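Local coordinates for ectonucleoside triphosphate diphosphohydrolase 4 (Homo sapiens, PDB 6WG5), which belongs to the GDA1/CD39 family of proteins, whose members share an actin-like fold with two sheet-centred domains, at residues 46-50 with 51-55; 117-120 with 121-124; 373-376 with 377-380; 414-418 with 419-423; 488-491 with 492-495. All coordinates share one frame; numbering follows the deposited sequence.

Contact 1 (46-50 with 51-55)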
loop_
_atom_site.group_PDB
_atom_site.type_symbol
_atom_site.label_atom_id
_atom_site.label_comp_id
_atom_site.label_asym_id
_atom_site.label_seq_id
_atom_site.Cartn_x
_atom_site.Cartn_y
_atom_site.Cartn_z
ATOM N N VAL A 46 10.870 4.983 11.785
ATOM C CA VAL A 46 11.259 5.973 10.787
ATOM C C VAL A 46 11.049 5.358 9.410
ATOM O O VAL A 46 11.633 4.315 9.091
ATOM C CB VAL A 46 12.714 6.431 10.973
ATOM C CG1 VAL A 46 13.158 7.316 9.812
ATOM C CG2 VAL A 46 12.868 7.180 12.284
ATOM N N ASP A 47 10.218 6.005 8.598
ATOM C CA ASP A 47 10.030 5.627 7.202
ATOM C C ASP A 47 11.006 6.433 6.354
ATOM O O ASP A 47 10.829 7.643 6.176
ATOM C CB ASP A 47 8.586 5.873 6.770
ATOM C CG ASP A 47 8.403 5.803 5.264
ATOM O OD1 ASP A 47 9.239 5.174 4.579
ATOM O OD2 ASP A 47 7.414 6.381 4.762
ATOM N N CYS A 48 12.036 5.768 5.832
ATOM C CA CYS A 48 13.054 6.412 5.000
ATOM C C CYS A 48 12.707 6.158 3.536
ATOM O O CYS A 48 13.151 5.181 2.932
ATOM C CB CYS A 48 14.445 5.896 5.345
ATOM S SG CYS A 48 15.131 6.578 6.872
ATOM N N GLY A 49 11.907 7.058 2.961
ATOM C CA GLY A 49 11.509 6.951 1.574
ATOM C C GLY A 49 12.466 7.672 0.640
ATOM O O GLY A 49 13.499 8.206 1.042
ATOM N N SER A 50 12.099 7.679 -0.642
ATOM C CA SER A 50 12.926 8.340 -1.646
ATOM C C SER A 50 12.844 9.856 -1.510
ATOM O O SER A 50 13.872 10.541 -1.460
ATOM C CB SER A 50 12.497 7.907 -3.049
ATOM O OG SER A 50 12.628 6.506 -3.216
ATOM N N SER A 51 11.627 10.397 -1.446
ATOM C CA SER A 51 11.440 11.841 -1.399
ATOM C C SER A 51 11.773 12.442 -0.039
ATOM O O SER A 51 11.966 13.658 0.049
ATOM C CB SER A 51 9.998 12.193 -1.772
ATOM O OG SER A 51 9.074 11.475 -0.971
ATOM N N GLY A 52 11.843 11.634 1.012
ATOM C CA GLY A 52 12.127 12.158 2.330
ATOM C C GLY A 52 12.023 11.069 3.379
ATOM O O GLY A 52 11.997 9.877 3.065
ATOM N N SER A 53 11.961 11.510 4.635
ATOM C CA SER A 53 11.885 10.602 5.771
ATOM C C SER A 53 10.858 11.118 6.765
ATOM O O SER A 53 10.721 12.330 6.956
ATOM C CB SER A 53 13.250 10.449 6.458
ATOM O OG SER A 53 14.198 9.862 5.582
ATOM N N ARG A 54 10.141 10.189 7.397
ATOM C CA ARG A 54 9.125 10.514 8.384
ATOM C C ARG A 54 9.307 9.621 9.602
ATOM O O ARG A 54 9.752 8.476 9.491
ATOM C CB ARG A 54 7.703 10.338 7.820
ATOM C CG ARG A 54 7.537 10.825 6.387
ATOM C CD ARG A 54 7.839 9.725 5.379
ATOM N NE ARG A 54 8.124 10.261 4.050
ATOM C CZ ARG A 54 8.341 9.514 2.972
ATOM N NH1 ARG A 54 8.303 8.191 3.053
ATOM N NH2 ARG A 54 8.594 10.093 1.805
ATOM N N VAL A 55 8.959 10.157 10.769
ATOM C CA VAL A 55 9.059 9.438 12.032
ATOM C C VAL A 55 7.681 9.394 12.674
ATOM O O VAL A 55 6.941 10.384 12.648
ATOM C CB VAL A 55 10.087 10.090 12.981
ATOM C CG1 VAL A 55 9.768 11.563 13.190
ATOM C CG2 VAL A 55 10.138 9.351 14.316
#
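Arg54 and Asp47 face each other as a hydrogen-bonded antiparallel pair, one pair in from the loop 49-52 that joins strands 40-48 and 53-61, illustrating how side chains can repeat backbone pairing. Asp47 N donates to Arg54 O at 2.7 Å, and Arg54 N returns a bond to Asp47 O at 2.9 Å. From CB, the arginine rises on the same face as Asp47. Its CG lies beside the backbone N (chi1 -41°), and a bend at chi2 (89°) lays the chain toward the turn. Arg54 CD then passes Asp47 OD2 at 3.4 Å, and Arg54 NH1 closes a salt bridge to the same oxygen at 2.6 Å. This oxygen lies near the guanidinium plane, but NH1 meets it from above the carboxylate. One guanidinium face is covered by Gly52 O, while Arg54 NH1 packs against Gly49 CA at 3.7 Å. The other face of the hairpin is apolar at Val46 CG2 and Val55 CG2, 4.0 Å apart, whereas Ser53 OG bonds to Tyr105 OH. The loop may correspond to a phosphate-binding loop of actin-like relatives. The salt bridge thus adds a third link, through one carboxylate oxygen, to the two backbone bonds of this pair.

Contact 2 (117-120 with 121-124)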
loop_
_atom_site.group_PDB
_atom_site.type_symbol
_atom_site.label_atom_id
_atom_site.label_comp_id
_atom_site.label_asym_id
_atom_site.label_seq_id
_atom_site.Cartn_x
_atom_site.Cartn_y
_atom_site.Cartn_z
ATOM N N VAL A 117 8.674 11.450 23.916
ATOM C CA VAL A 117 8.777 10.252 24.751
ATOM C C VAL A 117 9.452 10.631 26.068
ATOM O O VAL A 117 10.529 11.247 26.043
ATOM C CB VAL A 117 9.558 9.157 24.029
ATOM C CG1 VAL A 117 9.570 7.878 24.858
ATOM C CG2 VAL A 117 8.957 8.889 22.653
ATOM N N PRO A 118 8.865 10.299 27.221
ATOM C CA PRO A 118 9.496 10.669 28.494
ATOM C C PRO A 118 10.914 10.130 28.601
ATOM O O PRO A 118 11.202 8.999 28.208
ATOM C CB PRO A 118 8.573 10.038 29.544
ATOM C CG PRO A 118 7.264 9.905 28.869
ATOM C CD PRO A 118 7.566 9.635 27.427
ATOM N N ARG A 119 11.803 10.961 29.154
ATOM C CA ARG A 119 13.203 10.572 29.300
ATOM C C ARG A 119 13.340 9.217 29.983
ATOM O O ARG A 119 14.231 8.429 29.646
ATOM C CB ARG A 119 13.959 11.644 30.087
ATOM C CG ARG A 119 14.727 12.636 29.223
ATOM C CD ARG A 119 15.903 11.967 28.526
ATOM N NE ARG A 119 16.774 11.281 29.476
ATOM C CZ ARG A 119 17.629 10.314 29.155
ATOM N NH1 ARG A 119 17.732 9.898 27.898
ATOM N NH2 ARG A 119 18.378 9.754 30.096
ATOM N N ALA A 120 12.464 8.926 30.948
ATOM C CA ALA A 120 12.572 7.684 31.704
ATOM C C ALA A 120 12.290 6.454 30.853
ATOM O O ALA A 120 12.760 5.363 31.193
ATOM C CB ALA A 120 11.615 7.713 32.896
ATOM N N LYS A 121 11.541 6.599 29.760
ATOM C CA LYS A 121 11.148 5.469 28.929
ATOM C C LYS A 121 12.038 5.275 27.707
ATOM O O LYS A 121 11.870 4.279 26.994
ATOM C CB LYS A 121 9.692 5.638 28.474
ATOM C CG LYS A 121 8.668 5.368 29.566
ATOM C CD LYS A 121 8.317 3.890 29.640
ATOM C CE LYS A 121 7.596 3.546 30.933
ATOM N NZ LYS A 121 6.362 4.353 31.133
ATOM N N HIS A 122 12.975 6.192 27.448
ATOM C CA HIS A 122 13.850 6.054 26.286
ATOM C C HIS A 122 14.579 4.716 26.303
ATOM O O HIS A 122 14.653 4.023 25.282
ATOM C CB HIS A 122 14.855 7.207 26.245
ATOM C CG HIS A 122 14.237 8.539 25.953
ATOM N ND1 HIS A 122 14.986 9.659 25.664
ATOM C CD2 HIS A 122 12.941 8.930 25.904
ATOM C CE1 HIS A 122 14.180 10.683 25.450
ATOM N NE2 HIS A 122 12.934 10.268 25.590
ATOM N N LYS A 123 15.128 4.337 27.459
ATOM C CA LYS A 123 15.892 3.096 27.544
ATOM C C LYS A 123 15.048 1.887 27.161
ATOM O O LYS A 123 15.585 0.892 26.661
ATOM C CB LYS A 123 16.459 2.925 28.955
ATOM C CG LYS A 123 15.405 2.858 30.054
ATOM C CD LYS A 123 16.038 2.606 31.419
ATOM C CE LYS A 123 16.605 3.880 32.028
ATOM N NZ LYS A 123 15.668 4.501 33.009
ATOM N N GLU A 124 13.736 1.954 27.378
ATOM C CA GLU A 124 12.832 0.850 27.084
ATOM C C GLU A 124 12.055 1.049 25.788
ATOM O O GLU A 124 11.172 0.242 25.479
ATOM C CB GLU A 124 11.858 0.653 28.246
ATOM C CG GLU A 124 12.456 -0.086 29.426
ATOM C CD GLU A 124 11.542 -0.083 30.635
ATOM O OE1 GLU A 124 10.414 0.442 30.526
ATOM O OE2 GLU A 124 11.954 -0.607 31.693
#
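His122 folds back on Val117 and Arg119 in the turn that links helix 107-116 to strand 127-131, a worked example of a side chain closing a helix-to-strand connection through main-chain oxygen. Its NE2 donates to Val117 O at 2.6 Å, with a second, weak bond to Ala114 O of helix 107-116. The Val117 acceptor lies near the ring plane, yet the donor stands above the carbonyl plane. Over one face of the imidazole sits Arg119 CA, 3.8 Å from the ring centroid in a CH-pi contact only 12° off the normal. Val117 CG1 touches His122 CD2 at 3.7 Å. Along the backbone, Lys121 N approaches Pro118 O at 2.9 Å, a bond that is less certain because the oxygen is crowded in the model. A weak bond from His122 N to Arg119 O adds to the turn.

A second shell holds these groups. Phe160 meets the His122 ring, and Asp159 takes a salt bridge from Arg119 NH1. Lys121 NZ reaches Val40 O and Pro38 O, tying the turn to the start of strand 40-48. The bent arginine chain sets its guanidinium at 89° to the imidazole, with Arg119 CD 3.8 Å from His122 ND1.

Contact 3 (373-376 with 377-380)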
loop_
_atom_site.group_PDB
_atom_site.type_symbol
_atom_site.label_atom_id
_atom_site.label_comp_id
_atom_site.label_asym_id
_atom_site.label_seq_id
_atom_site.Cartn_x
_atom_site.Cartn_y
_atom_site.Cartn_z
ATOM N N PRO A 373 -5.288 -18.222 -6.209
ATOM C CA PRO A 373 -6.728 -18.047 -6.419
ATOM C C PRO A 373 -7.347 -17.222 -5.302
ATOM O O PRO A 373 -6.972 -17.341 -4.134
ATOM C CB PRO A 373 -7.263 -19.482 -6.429
ATOM C CG PRO A 373 -6.266 -20.259 -5.635
ATOM C CD PRO A 373 -4.940 -19.627 -5.934
ATOM N N ILE A 374 -8.297 -16.371 -5.674
ATOM C CA ILE A 374 -9.039 -15.547 -4.725
ATOM C C ILE A 374 -10.427 -16.145 -4.558
ATOM O O ILE A 374 -11.114 -16.429 -5.548
ATOM C CB ILE A 374 -9.125 -14.086 -5.197
ATOM C CG1 ILE A 374 -7.726 -13.466 -5.280
ATOM C CG2 ILE A 374 -10.011 -13.270 -4.257
ATOM C CD1 ILE A 374 -7.699 -12.096 -5.943
ATOM N N HIS A 375 -10.840 -16.338 -3.305
ATOM C CA HIS A 375 -12.192 -16.797 -2.994
ATOM C C HIS A 375 -13.128 -15.600 -3.138
ATOM O O HIS A 375 -13.521 -14.948 -2.168
ATOM C CB HIS A 375 -12.237 -17.395 -1.594
ATOM C CG HIS A 375 -13.424 -18.271 -1.346
ATOM N ND1 HIS A 375 -13.786 -18.692 -0.085
ATOM C CD2 HIS A 375 -14.325 -18.816 -2.198
ATOM C CE1 HIS A 375 -14.863 -19.454 -0.169
ATOM N NE2 HIS A 375 -15.210 -19.544 -1.441
ATOM N N PHE A 376 -13.487 -15.307 -4.390
ATOM C CA PHE A 376 -14.215 -14.076 -4.683
ATOM C C PHE A 376 -15.535 -14.009 -3.922
ATOM O O PHE A 376 -15.906 -12.950 -3.404
ATOM C CB PHE A 376 -14.457 -13.951 -6.190
ATOM C CG PHE A 376 -13.218 -13.616 -6.976
ATOM C CD1 PHE A 376 -12.539 -12.428 -6.754
ATOM C CD2 PHE A 376 -12.737 -14.484 -7.941
ATOM C CE1 PHE A 376 -11.401 -12.118 -7.476
ATOM C CE2 PHE A 376 -11.601 -14.178 -8.667
ATOM C CZ PHE A 376 -10.933 -12.994 -8.434
ATOM N N GLN A 377 -16.258 -15.127 -3.840
ATOM C CA GLN A 377 -17.552 -15.113 -3.165
ATOM C C GLN A 377 -17.426 -14.834 -1.672
ATOM O O GLN A 377 -18.414 -14.439 -1.045
ATOM C CB GLN A 377 -18.285 -16.440 -3.388
ATOM C CG GLN A 377 -17.496 -17.686 -2.997
ATOM C CD GLN A 377 -16.781 -18.325 -4.176
ATOM O OE1 GLN A 377 -16.202 -17.635 -5.017
ATOM N NE2 GLN A 377 -16.825 -19.652 -4.243
ATOM N N ASN A 378 -16.238 -15.018 -1.089
ATOM C CA ASN A 378 -16.004 -14.768 0.336
ATOM C C ASN A 378 -14.694 -13.987 0.489
ATOM O O ASN A 378 -13.682 -14.520 0.945
ATOM C CB ASN A 378 -15.971 -16.078 1.122
ATOM C CG ASN A 378 -15.720 -15.860 2.599
ATOM O OD1 ASN A 378 -15.813 -14.738 3.094
ATOM N ND2 ASN A 378 -15.400 -16.933 3.311
ATOM N N SER A 379 -14.722 -12.710 0.110
ATOM C CA SER A 379 -13.540 -11.863 0.187
ATOM C C SER A 379 -13.978 -10.404 0.191
ATOM O O SER A 379 -15.143 -10.082 -0.057
ATOM C CB SER A 379 -12.584 -12.137 -0.977
ATOM O OG SER A 379 -13.144 -11.709 -2.206
ATOM N N GLU A 380 -13.022 -9.525 0.487
ATOM C CA GLU A 380 -13.240 -8.086 0.430
ATOM C C GLU A 380 -11.897 -7.406 0.209
ATOM O O GLU A 380 -10.858 -7.895 0.660
ATOM C CB GLU A 380 -13.910 -7.556 1.703
ATOM C CG GLU A 380 -13.102 -7.770 2.972
ATOM C CD GLU A 380 -13.845 -7.329 4.220
ATOM O OE1 GLU A 380 -14.239 -6.145 4.291
ATOM O OE2 GLU A 380 -14.038 -8.170 5.129
HETATM O O HOH W 1 -13.570 -17.871 -6.735
#
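His375 and Asn378 are brought together by matching first torsions: each has CG anti to its own backbone N, at chi1 -161° for the histidine and 180° for the asparagine. The two side chains thus cross obliquely, and Asn378 CB comes over a face of the imidazole, 4.0 Å from its centroid, in a CH-pi contact. Gln377 takes a different course. Its CG lies between the backbone N and the carbonyl carbon (chi1 54°), and a bend at chi2 folds the amide back past the histidine. The exact fit of amide and ring is doubtful in the model. What is clearer is a water that donates to Gln377 OE1 at 3.2 Å and to Ile374 O at 3.1 Å, and so bridges the start of the turn to its middle.

The backbone closes the loop from Asn378 N to His375 O at 2.9 Å, with the donor well above the carbonyl plane. Ser379 OG lies 3.3 Å from Phe376 O, and its bond outside the turn is with Tyr463 OH. The asparagine amide has its main partner outside the turn: Asn378 OD1 accepts from Arg218 NH1. Within 373-376, Ile374 CB lies over one face of the Phe376 ring, whose contact with Phe459 is edge-to-face.

Such a reversal combines two classic motifs: an inverse gamma turn centred on His375, closed by a weak bond from Phe376 N to Ile374 O, and, overlapping it, a type I beta turn from His375 to Asn378. Together they turn the surface chain into strand 381-385.

Contact 4 (414-418 with 419-423)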
loop_
_atom_site.group_PDB
_atom_site.type_symbol
_atom_site.label_atom_id
_atom_site.label_comp_id
_atom_site.label_asym_id
_atom_site.label_seq_id
_atom_site.Cartn_x
_atom_site.Cartn_y
_atom_site.Cartn_z
ATOM N N CYS A 414 -16.252 10.579 -20.554
ATOM C CA CYS A 414 -15.362 10.586 -21.711
ATOM C C CYS A 414 -16.046 11.162 -22.943
ATOM O O CYS A 414 -15.407 11.854 -23.743
ATOM C CB CYS A 414 -14.858 9.169 -21.983
ATOM S SG CYS A 414 -13.845 8.583 -20.628
ATOM N N ALA A 415 -17.336 10.891 -23.112
ATOM C CA ALA A 415 -18.069 11.379 -24.270
ATOM C C ALA A 415 -18.440 12.854 -24.166
ATOM O O ALA A 415 -19.072 13.380 -25.087
ATOM C CB ALA A 415 -19.336 10.544 -24.471
ATOM N N THR A 416 -18.066 13.529 -23.081
ATOM C CA THR A 416 -18.376 14.940 -22.898
ATOM C C THR A 416 -17.290 15.789 -23.545
ATOM O O THR A 416 -16.098 15.541 -23.341
ATOM C CB THR A 416 -18.493 15.276 -21.409
ATOM O OG1 THR A 416 -19.497 14.450 -20.808
ATOM C CG2 THR A 416 -18.865 16.744 -21.208
ATOM N N LYS A 417 -17.706 16.790 -24.323
ATOM C CA LYS A 417 -16.753 17.672 -24.985
ATOM C C LYS A 417 -15.766 18.248 -23.981
ATOM O O LYS A 417 -16.132 18.603 -22.857
ATOM C CB LYS A 417 -17.479 18.816 -25.693
ATOM C CG LYS A 417 -18.359 18.398 -26.851
ATOM C CD LYS A 417 -18.982 19.626 -27.494
ATOM C CE LYS A 417 -20.339 19.327 -28.105
ATOM N NZ LYS A 417 -21.178 20.558 -28.171
ATOM N N TRP A 418 -14.506 18.350 -24.404
ATOM C CA TRP A 418 -13.465 18.884 -23.532
ATOM C C TRP A 418 -13.829 20.272 -23.015
ATOM O O TRP A 418 -13.562 20.599 -21.854
ATOM C CB TRP A 418 -12.135 18.921 -24.284
ATOM C CG TRP A 418 -11.008 19.517 -23.504
ATOM C CD1 TRP A 418 -10.314 20.653 -23.803
ATOM C CD2 TRP A 418 -10.440 19.009 -22.290
ATOM N NE1 TRP A 418 -9.349 20.883 -22.854
ATOM C CE2 TRP A 418 -9.405 19.888 -21.914
ATOM C CE3 TRP A 418 -10.706 17.897 -21.486
ATOM C CZ2 TRP A 418 -8.636 19.690 -20.768
ATOM C CZ3 TRP A 418 -9.942 17.702 -20.348
ATOM C CH2 TRP A 418 -8.918 18.594 -20.001
ATOM N N SER A 419 -14.443 21.102 -23.861
ATOM C CA SER A 419 -14.786 22.457 -23.441
ATOM C C SER A 419 -15.819 22.443 -22.322
ATOM O O SER A 419 -15.755 23.262 -21.398
ATOM C CB SER A 419 -15.298 23.260 -24.636
ATOM O OG SER A 419 -16.424 22.635 -25.225
ATOM N N ILE A 420 -16.783 21.523 -22.388
ATOM C CA ILE A 420 -17.773 21.401 -21.322
ATOM C C ILE A 420 -17.104 20.953 -20.028
ATOM O O ILE A 420 -17.301 21.557 -18.967
ATOM C CB ILE A 420 -18.894 20.436 -21.747
ATOM C CG1 ILE A 420 -19.635 20.998 -22.965
ATOM C CG2 ILE A 420 -19.863 20.191 -20.590
ATOM C CD1 ILE A 420 -20.605 20.024 -23.602
ATOM N N LEU A 421 -16.314 19.878 -20.092
ATOM C CA LEU A 421 -15.544 19.452 -18.929
ATOM C C LEU A 421 -14.700 20.598 -18.392
ATOM O O LEU A 421 -14.659 20.852 -17.183
ATOM C CB LEU A 421 -14.647 18.267 -19.297
ATOM C CG LEU A 421 -15.338 16.972 -19.721
ATOM C CD1 LEU A 421 -14.298 15.946 -20.138
ATOM C CD2 LEU A 421 -16.210 16.432 -18.595
ATOM N N ARG A 422 -14.020 21.307 -19.292
ATOM C CA ARG A 422 -13.171 22.416 -18.884
ATOM C C ARG A 422 -13.986 23.513 -18.208
ATOM O O ARG A 422 -13.556 24.087 -17.200
ATOM C CB ARG A 422 -12.434 22.962 -20.106
ATOM C CG ARG A 422 -11.308 23.913 -19.788
ATOM C CD ARG A 422 -10.126 23.197 -19.175
ATOM N NE ARG A 422 -9.005 24.113 -19.006
ATOM C CZ ARG A 422 -8.940 25.044 -18.060
ATOM N NH1 ARG A 422 -9.936 25.183 -17.191
ATOM N NH2 ARG A 422 -7.881 25.838 -17.984
ATOM N N GLU A 423 -15.168 23.817 -18.745
ATOM C CA GLU A 423 -16.010 24.844 -18.140
ATOM C C GLU A 423 -16.482 24.419 -16.756
ATOM O O GLU A 423 -16.498 25.228 -15.821
ATOM C CB GLU A 423 -17.207 25.136 -19.044
ATOM C CG GLU A 423 -17.951 26.410 -18.687
ATOM C CD GLU A 423 -19.414 26.359 -19.077
ATOM O OE1 GLU A 423 -20.273 26.560 -18.191
ATOM O OE2 GLU A 423 -19.703 26.108 -20.267
#
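Lys417 and Trp418 offer their carbonyl oxygens to the first turn of helix 418-427, Leu421 N binding Lys417 O at 3.1 Å (170° at the hydrogen) and Arg422 N binding Trp418 O at 2.7 Å. With Lys417 at the N-cap position, the residue before it packs back onto the helix. The methyl CG2 of Thr416, anti to the backbone N, reaches Ile420 CG2 at 3.6 Å, and the same methyl meets Leu421 CD2 at 3.7 Å. The Thr416-Leu421 pairing resembles a hydrophobic staple, with the threonine methyl as its apolar half. The hydroxyl takes no part in this, since Thr416 OG1 is bonded to Asp412 O in the preceding helix.

Trp418 packs along Leu421 and Arg422. With CG anti to the backbone N (chi1 177°), its indole runs alongside the arginine chain, Trp418 CZ2 coming 4.1 Å from Arg422 CD, while Trp418 CE3 lies 4.3 Å from Leu421 CD1. The guanidinium is steeply inclined to the indole and pairs with Asp426.

This helix start is wedged among its neighbours: Trp418 packs on Pro323, Ile326 and Leu439, Arg422 reaches Leu436 at the start of helix 436-456, and the Cys414-Cys443 disulfide ties the end of helix 403-414 to that same helix.

Contact 5 (488-491 with 492-495)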
loop_
_atom_site.group_PDB
_atom_site.type_symbol
_atom_site.label_atom_id
_atom_site.label_comp_id
_atom_site.label_asym_id
_atom_site.label_seq_id
_atom_site.Cartn_x
_atom_site.Cartn_y
_atom_site.Cartn_z
ATOM N N THR A 488 7.160 -5.716 17.636
ATOM C CA THR A 488 6.912 -5.770 19.071
ATOM C C THR A 488 6.019 -6.942 19.469
ATOM O O THR A 488 5.512 -6.971 20.595
ATOM C CB THR A 488 6.282 -4.461 19.554
ATOM O OG1 THR A 488 5.025 -4.254 18.898
ATOM C CG2 THR A 488 7.196 -3.281 19.274
ATOM N N ARG A 489 5.829 -7.916 18.578
ATOM C CA ARG A 489 4.822 -8.948 18.803
ATOM C C ARG A 489 5.147 -9.856 19.984
ATOM O O ARG A 489 4.250 -10.556 20.470
ATOM C CB ARG A 489 4.651 -9.788 17.538
ATOM C CG ARG A 489 5.855 -10.645 17.177
ATOM C CD ARG A 489 5.781 -11.077 15.723
ATOM N NE ARG A 489 6.721 -12.142 15.384
ATOM C CZ ARG A 489 7.978 -11.948 14.992
ATOM N NH1 ARG A 489 8.741 -12.991 14.696
ATOM N NH2 ARG A 489 8.478 -10.723 14.899
ATOM N N PHE A 490 6.392 -9.866 20.462
ATOM C CA PHE A 490 6.776 -10.740 21.563
ATOM C C PHE A 490 6.722 -10.060 22.925
ATOM O O PHE A 490 6.759 -10.759 23.942
ATOM C CB PHE A 490 8.187 -11.299 21.328
ATOM C CG PHE A 490 8.264 -12.304 20.213
ATOM C CD1 PHE A 490 7.369 -13.362 20.151
ATOM C CD2 PHE A 490 9.227 -12.189 19.224
ATOM C CE1 PHE A 490 7.434 -14.285 19.127
ATOM C CE2 PHE A 490 9.298 -13.108 18.196
ATOM C CZ PHE A 490 8.400 -14.157 18.148
ATOM N N LEU A 491 6.634 -8.733 22.975
ATOM C CA LEU A 491 6.565 -8.041 24.258
ATOM C C LEU A 491 5.518 -8.616 25.202
ATOM O O LEU A 491 5.811 -8.732 26.403
ATOM C CB LEU A 491 6.296 -6.546 24.030
ATOM C CG LEU A 491 7.456 -5.702 23.497
ATOM C CD1 LEU A 491 7.005 -4.261 23.325
ATOM C CD2 LEU A 491 8.672 -5.771 24.418
ATOM N N PRO A 492 4.308 -8.973 24.759
ATOM C CA PRO A 492 3.338 -9.570 25.689
ATOM C C PRO A 492 3.881 -10.774 26.447
ATOM O O PRO A 492 3.333 -11.139 27.492
ATOM C CB PRO A 492 2.166 -9.966 24.778
ATOM C CG PRO A 492 2.497 -9.457 23.398
ATOM C CD PRO A 492 3.667 -8.548 23.505
ATOM N N LEU A 493 4.943 -11.408 25.937
ATOM C CA LEU A 493 5.535 -12.533 26.657
ATOM C C LEU A 493 6.010 -12.121 28.041
ATOM O O LEU A 493 5.985 -12.934 28.972
ATOM C CB LEU A 493 6.708 -13.127 25.876
ATOM C CG LEU A 493 6.417 -14.129 24.759
ATOM C CD1 LEU A 493 7.727 -14.688 24.231
ATOM C CD2 LEU A 493 5.511 -15.264 25.225
ATOM N N ARG A 494 6.462 -10.877 28.196
ATOM C CA ARG A 494 6.874 -10.403 29.511
ATOM C C ARG A 494 5.746 -10.574 30.520
ATOM O O ARG A 494 5.882 -11.301 31.508
ATOM C CB ARG A 494 7.311 -8.941 29.430
ATOM C CG ARG A 494 8.463 -8.689 28.478
ATOM C CD ARG A 494 9.296 -7.515 28.948
ATOM N NE ARG A 494 10.060 -7.850 30.145
ATOM C CZ ARG A 494 10.654 -6.959 30.932
ATOM N NH1 ARG A 494 11.330 -7.362 31.998
ATOM N NH2 ARG A 494 10.566 -5.664 30.659
ATOM N N ASP A 495 4.605 -9.929 30.271
ATOM C CA ASP A 495 3.514 -9.967 31.239
ATOM C C ASP A 495 2.965 -11.376 31.423
ATOM O O ASP A 495 2.547 -11.737 32.530
ATOM C CB ASP A 495 2.399 -9.017 30.801
ATOM C CG ASP A 495 2.900 -7.609 30.545
ATOM O OD1 ASP A 495 3.018 -6.832 31.515
ATOM O OD2 ASP A 495 3.175 -7.280 29.371
#
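Phe490 and Leu493 are joined by both backbone and side chain where a beta turn leads toward helix 492-496, a small example of how one chain reversal can start the next helix. The hydrogen bonds come in a staggered series. Leu491 N closes a type I turn onto Thr488 O at 3.2 Å, then Leu493 N binds Phe490 O at 2.8 Å and Arg494 N binds Leu491 O at 2.9 Å. Each spans three residues, the spacing of a tight, 3-10-like winding, and in the latter two the donor stands 41° above the carbonyl plane. Pro492, which has no N-H to give, fills the gap in the series.

The apolar pair is Phe490 with Leu493, Phe490 CD1 approaching Leu493 CD1 at 4.3 Å. Other carbons make van der Waals contacts with carbonyl oxygens: the proline ring lies back along the turn, Pro492 CG 3.6 Å from Arg489 O, and Arg494 lays CB and CG against Leu491 O before its chain leads away.

Polar and aromatic contacts involve Thr488 and Arg489, at the start of the turn. Arg489 CG sits over the Phe490 ring, and the guanidinium is held by Tyr486 through its carbonyl oxygen and a cation-pi contact. Thr488 OG1 is bonded to Ile484 O.

The segment thus runs from the end of helix 479-487 into helix 492-496, with Thr488 resting on Leu71 and Ile73, Phe490 on Val264, and Pro492 on His63.

Along the chain the five contacts follow one another in series, and in space they spread over both parts of the fold. Contact 1 lies in the mixed sheet that contains strands 40-48 and 53-61, contact 2 in the loop leading to its strand 127-131, and contact 5 beyond helix 479-487, its centre about 18 Å from that of contact 2. Helix 479-487 packs on contact 1 and ends at contact 5. Contact 3 leads into strand 381-385 of the second sheet, about 34 Å from contact 1, centre to centre. Contact 4 lies among helices, its centre about 58 Å from those of contacts 2 and 5. Short turns therefore shape the chain at well-separated places in this elongated protein.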